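Local atomic coordinates of HP1028 (Helicobacter pylori, PDB entry 4INN), a protein that belongs to the lipocalin family and probably binds and transports a small ligand within its beta-barrel. Residues 36-40 with 52-57; 60-64 with 99-103. The protein carries 1 engineered substitution. All blocks are in the same frame, centred on the assembly; numbering follows the deposited sequence.

Interaction 1 of 2, residues 36-40 with 52-57; sequences LPGIY and FVEFFE
The Phe55 ring carries Leu36 on one face. CD1 of Leu36 stands 4.2 Å from the ring centroid, a CH-pi contact displaced toward the rim. CG and CD2 of the same leucine reach Phe55 CD1. On the CD2 side of the ring, Phe55 CD2 meets Tyr40 CD2 at 3.6 Å. The two aromatic planes are steeply inclined, 82° apart. The Tyr40 ring has Val53 O and Leu36 O at its edge.

Tyr40, Val53 and Phe55 belong to the first beta hairpin of the lipocalin barrel, strands 38-41 and 51-58, and Leu36 lies in the loop just before strand 38-41. Tyr40, Val53 and Phe55 share one face, and Leu134 from strand 134-139 also packs on Tyr40, Phe55 and Leu36. This is the inward face of the barrel. Ile39 and Glu54 lie on the other face, where Ile39 CG1 rests 4.0 Å from Glu54 CB. CG of Glu54 is anti to its N (chi1 179°), and the chain runs on extended to Arg167, its salt-bridge partner in the C-terminal part.

The strands are antiparallel. Tyr40 and Val53 form a hydrogen-bonded pair through Tyr40 N to Val53 O, 2.9 Å, and Val53 N to Tyr40 O, 3.0 Å. Phe55 N gives a bond to Gly38 O, while the return bond from Gly38 N to Phe55 O is weak at 3.3 Å. The Tyr40 side chain reaches back along its own segment, and OH donates to Leu36 O at 2.6 Å, the hydroxyl tilted 25° from the carbonyl plane.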
# COMPACT_ATOMS: atom_id res chain seq x y z
N LEU A 36 -8.98 5.42 -6.92
CA LEU A 36 -7.94 4.95 -6.03
C LEU A 36 -6.82 4.28 -6.85
O LEU A 36 -5.65 4.55 -6.60
CB LEU A 36 -8.53 4.08 -4.92
CG LEU A 36 -7.58 3.48 -3.87
CD1 LEU A 36 -6.95 4.61 -3.11
CD2 LEU A 36 -8.27 2.52 -2.91
N PRO A 37 -7.16 3.45 -7.85
CA PRO A 37 -6.01 2.85 -8.54
C PRO A 37 -5.04 3.89 -9.09
O PRO A 37 -5.45 4.88 -9.69
CB PRO A 37 -6.65 2.02 -9.67
CG PRO A 37 -7.99 1.63 -9.13
CD PRO A 37 -8.43 2.80 -8.25
N GLY A 38 -3.76 3.64 -8.88
CA GLY A 38 -2.75 4.62 -9.10
C GLY A 38 -1.50 4.31 -8.28
O GLY A 38 -1.45 3.35 -7.54
N ILE A 39 -0.49 5.12 -8.46
CA ILE A 39 0.72 5.02 -7.74
C ILE A 39 0.84 6.23 -6.78
O ILE A 39 0.47 7.38 -7.11
CB ILE A 39 1.86 4.89 -8.72
CG1 ILE A 39 1.75 3.53 -9.40
CG2 ILE A 39 3.18 4.97 -8.00
CD1 ILE A 39 2.70 3.29 -10.56
N TYR A 40 1.28 5.95 -5.56
CA TYR A 40 1.37 6.96 -4.54
C TYR A 40 2.72 6.87 -3.88
O TYR A 40 3.43 5.87 -4.00
CB TYR A 40 0.28 6.78 -3.48
CG TYR A 40 -1.11 6.83 -4.01
CD1 TYR A 40 -1.87 7.99 -3.93
CD2 TYR A 40 -1.65 5.74 -4.65
CE1 TYR A 40 -3.16 8.03 -4.48
CE2 TYR A 40 -2.92 5.78 -5.20
CZ TYR A 40 -3.67 6.91 -5.10
OH TYR A 40 -4.92 6.89 -5.65
N PHE A 52 7.22 3.86 -2.83
CA PHE A 52 6.24 4.02 -3.89
C PHE A 52 5.43 2.73 -3.88
O PHE A 52 6.00 1.61 -3.85
CB PHE A 52 6.89 4.22 -5.26
CG PHE A 52 7.75 5.47 -5.37
CD1 PHE A 52 7.17 6.76 -5.35
CD2 PHE A 52 9.14 5.37 -5.59
CE1 PHE A 52 7.97 7.89 -5.50
CE2 PHE A 52 9.93 6.50 -5.76
CZ PHE A 52 9.36 7.76 -5.71
N VAL A 53 4.11 2.90 -3.87
CA VAL A 53 3.17 1.79 -3.87
C VAL A 53 2.08 1.95 -4.90
O VAL A 53 1.70 3.07 -5.18
CB VAL A 53 2.46 1.68 -2.52
CG1 VAL A 53 3.48 1.47 -1.42
CG2 VAL A 53 1.61 2.92 -2.26
N GLU A 54 1.59 0.83 -5.43
CA GLU A 54 0.47 0.83 -6.36
C GLU A 54 -0.80 0.21 -5.82
O GLU A 54 -0.79 -0.92 -5.39
CB GLU A 54 0.83 0.08 -7.64
CG GLU A 54 -0.32 0.03 -8.65
CD GLU A 54 0.11 -0.31 -10.06
OE1 GLU A 54 1.29 -0.68 -10.27
OE2 GLU A 54 -0.74 -0.22 -10.98
N PHE A 55 -1.90 0.95 -5.90
CA PHE A 55 -3.23 0.43 -5.55
C PHE A 55 -3.89 -0.13 -6.83
O PHE A 55 -3.74 0.47 -7.89
CB PHE A 55 -4.12 1.52 -4.94
CG PHE A 55 -3.84 1.83 -3.50
CD1 PHE A 55 -4.70 1.39 -2.51
CD2 PHE A 55 -2.78 2.62 -3.14
CE1 PHE A 55 -4.49 1.69 -1.17
CE2 PHE A 55 -2.54 2.93 -1.81
CZ PHE A 55 -3.41 2.47 -0.82
N PHE A 56 -4.61 -1.24 -6.71
CA PHE A 56 -5.40 -1.78 -7.84
C PHE A 56 -6.70 -2.43 -7.35
O PHE A 56 -6.77 -2.75 -6.16
CB PHE A 56 -4.55 -2.78 -8.66
CG PHE A 56 -4.16 -4.04 -7.91
CD1 PHE A 56 -4.84 -5.21 -8.11
CD2 PHE A 56 -3.08 -4.05 -7.04
CE1 PHE A 56 -4.46 -6.38 -7.43
CE2 PHE A 56 -2.70 -5.21 -6.35
CZ PHE A 56 -3.39 -6.38 -6.56
N GLU A 57 -7.72 -2.58 -8.21
CA GLU A 57 -8.95 -3.33 -7.80
C GLU A 57 -8.97 -4.74 -8.33
O GLU A 57 -8.39 -5.03 -9.35
CB GLU A 57 -10.29 -2.60 -8.14
CG GLU A 57 -10.88 -2.76 -9.54
CD GLU A 57 -11.45 -4.16 -9.93
OE1 GLU A 57 -12.34 -4.74 -9.24
OE2 GLU A 57 -11.03 -4.69 -11.01

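Interaction 2 of 2, residues 60-64 with 99-103; sequences GKFYA and DLIKV
Phe62 and Leu100 pair through their backbones. Phe62 N donates to Leu100 O at 2.8 Å, and Leu100 N donates to Phe62 O at 3.1 Å. One water extends the link past this pair: it donates to Gly60 O at 2.8 Å and accepts from Lys102 N at 2.9 Å.

Side-chain packing lies on two faces. Phe62 CB and Leu100 CB touch at 4.0 Å, and Leu100 O sits at the edge of the Phe62 ring. Tyr108 meets that ring edge-to-face, and Phe55 packs on Leu100. Strands 61-69 and 95-104 are antiparallel neighbours in the up-and-down meander of the lipocalin barrel. On the other face, Lys61 and Ile101 lie side by side. With its CG beside the backbone N (chi1 -49°), Lys61 runs along Ile101, and CG approaches Ile101 CD1 at 3.5 Å.

Polar groups gather at Asp99. Its backbone N lies over one face of the Tyr63 ring. Its carboxylate plane is turned 65° from that ring. Lys61 NZ and Asp99 OD1 are 5.2 Å apart, opposite charges without direct contact.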
# COMPACT_ATOMS: atom_id res chain seq x y z
N GLY A 60 -13.90 -6.35 -7.20
CA GLY A 60 -14.56 -5.21 -6.56
C GLY A 60 -13.92 -4.55 -5.35
O GLY A 60 -14.45 -3.55 -4.85
N LYS A 61 -12.82 -5.11 -4.83
CA LYS A 61 -12.14 -4.52 -3.68
C LYS A 61 -10.77 -4.04 -4.11
O LYS A 61 -10.25 -4.47 -5.15
CB LYS A 61 -11.99 -5.52 -2.53
CG LYS A 61 -13.23 -6.30 -2.12
CD LYS A 61 -12.87 -7.30 -1.04
CE LYS A 61 -13.92 -8.37 -0.84
NZ LYS A 61 -14.98 -7.92 0.10
N PHE A 62 -10.18 -3.17 -3.29
CA PHE A 62 -8.89 -2.55 -3.59
C PHE A 62 -7.77 -3.13 -2.77
O PHE A 62 -7.97 -3.51 -1.62
CB PHE A 62 -9.00 -1.04 -3.46
CG PHE A 62 -10.01 -0.47 -4.40
CD1 PHE A 62 -9.63 -0.08 -5.69
CD2 PHE A 62 -11.38 -0.48 -4.07
CE1 PHE A 62 -10.59 0.39 -6.57
CE2 PHE A 62 -12.33 -0.03 -4.98
CZ PHE A 62 -11.94 0.40 -6.22
N TYR A 63 -6.60 -3.21 -3.41
CA TYR A 63 -5.43 -3.84 -2.84
C TYR A 63 -4.24 -2.93 -3.14
O TYR A 63 -4.34 -2.07 -3.97
CB TYR A 63 -5.19 -5.19 -3.52
CG TYR A 63 -6.29 -6.20 -3.38
CD1 TYR A 63 -6.21 -7.21 -2.44
CD2 TYR A 63 -7.43 -6.14 -4.19
CE1 TYR A 63 -7.22 -8.14 -2.29
CE2 TYR A 63 -8.45 -7.05 -4.05
CZ TYR A 63 -8.33 -8.04 -3.10
OH TYR A 63 -9.35 -8.94 -2.96
N ALA A 64 -3.09 -3.17 -2.48
CA ALA A 64 -1.85 -2.48 -2.84
C ALA A 64 -0.60 -3.35 -2.67
O ALA A 64 -0.56 -4.23 -1.78
CB ALA A 64 -1.70 -1.21 -2.02
N ASP A 99 -8.46 -5.91 0.75
CA ASP A 99 -9.85 -5.95 1.17
C ASP A 99 -10.48 -4.60 1.41
O ASP A 99 -11.50 -4.49 2.10
CB ASP A 99 -10.06 -6.90 2.37
CG ASP A 99 -9.87 -8.41 2.01
OD1 ASP A 99 -9.94 -8.82 0.80
OD2 ASP A 99 -9.64 -9.18 2.96
N LEU A 100 -9.93 -3.55 0.80
CA LEU A 100 -10.54 -2.21 0.93
C LEU A 100 -11.80 -2.11 0.10
O LEU A 100 -11.76 -2.39 -1.09
CB LEU A 100 -9.59 -1.09 0.48
CG LEU A 100 -8.76 -0.37 1.53
CD1 LEU A 100 -7.93 0.67 0.82
CD2 LEU A 100 -9.62 0.28 2.59
N ILE A 101 -12.90 -1.70 0.73
CA ILE A 101 -14.17 -1.51 0.07
C ILE A 101 -14.47 -0.03 -0.05
O ILE A 101 -14.41 0.71 0.93
CB ILE A 101 -15.35 -2.08 0.90
CG1 ILE A 101 -15.06 -3.45 1.49
CG2 ILE A 101 -16.61 -2.13 0.07
CD1 ILE A 101 -14.66 -4.46 0.48
N LYS A 102 -14.85 0.38 -1.25
CA LYS A 102 -15.40 1.72 -1.48
C LYS A 102 -16.78 1.85 -0.83
O LYS A 102 -17.69 1.10 -1.17
CB LYS A 102 -15.54 1.91 -2.98
CG LYS A 102 -15.90 3.30 -3.49
CD LYS A 102 -15.44 3.37 -4.96
CE LYS A 102 -16.20 4.36 -5.80
NZ LYS A 102 -16.31 5.65 -5.07
N VAL A 103 -16.92 2.79 0.10
CA VAL A 103 -18.21 3.07 0.77
C VAL A 103 -18.85 4.43 0.40
O VAL A 103 -20.01 4.66 0.67
CB VAL A 103 -18.07 2.98 2.31
CG1 VAL A 103 -17.61 1.59 2.71
CG2 VAL A 103 -17.12 4.04 2.86
O HOH W 1 -15.56 -1.62 -3.16

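How the interactions relate
The centres of interactions 1 and 2 lie about 11 Å apart. The two are in series along the chain and join through neighbouring strands, 51-58 and 61-69. Phe56 O and Tyr63 N, 2.8 Å apart, probably form a hydrogen bond between them. The ring of Phe62 bridges both contacts: its CE1 packs on Pro37 CD at 3.6 Å. Ala64 CB lies 3.5 Å from Glu54 O. Together the contacts align four consecutive barrel strands. None of the residues that line the pocket of the 3,6,9,12,15,18-hexaoxaicosane-1,20-diol belongs to the four segments. The pocket includes Met48, in the connection between the strands of interaction 1, and residues of later parts of the chain such as Tyr122 and Phe150.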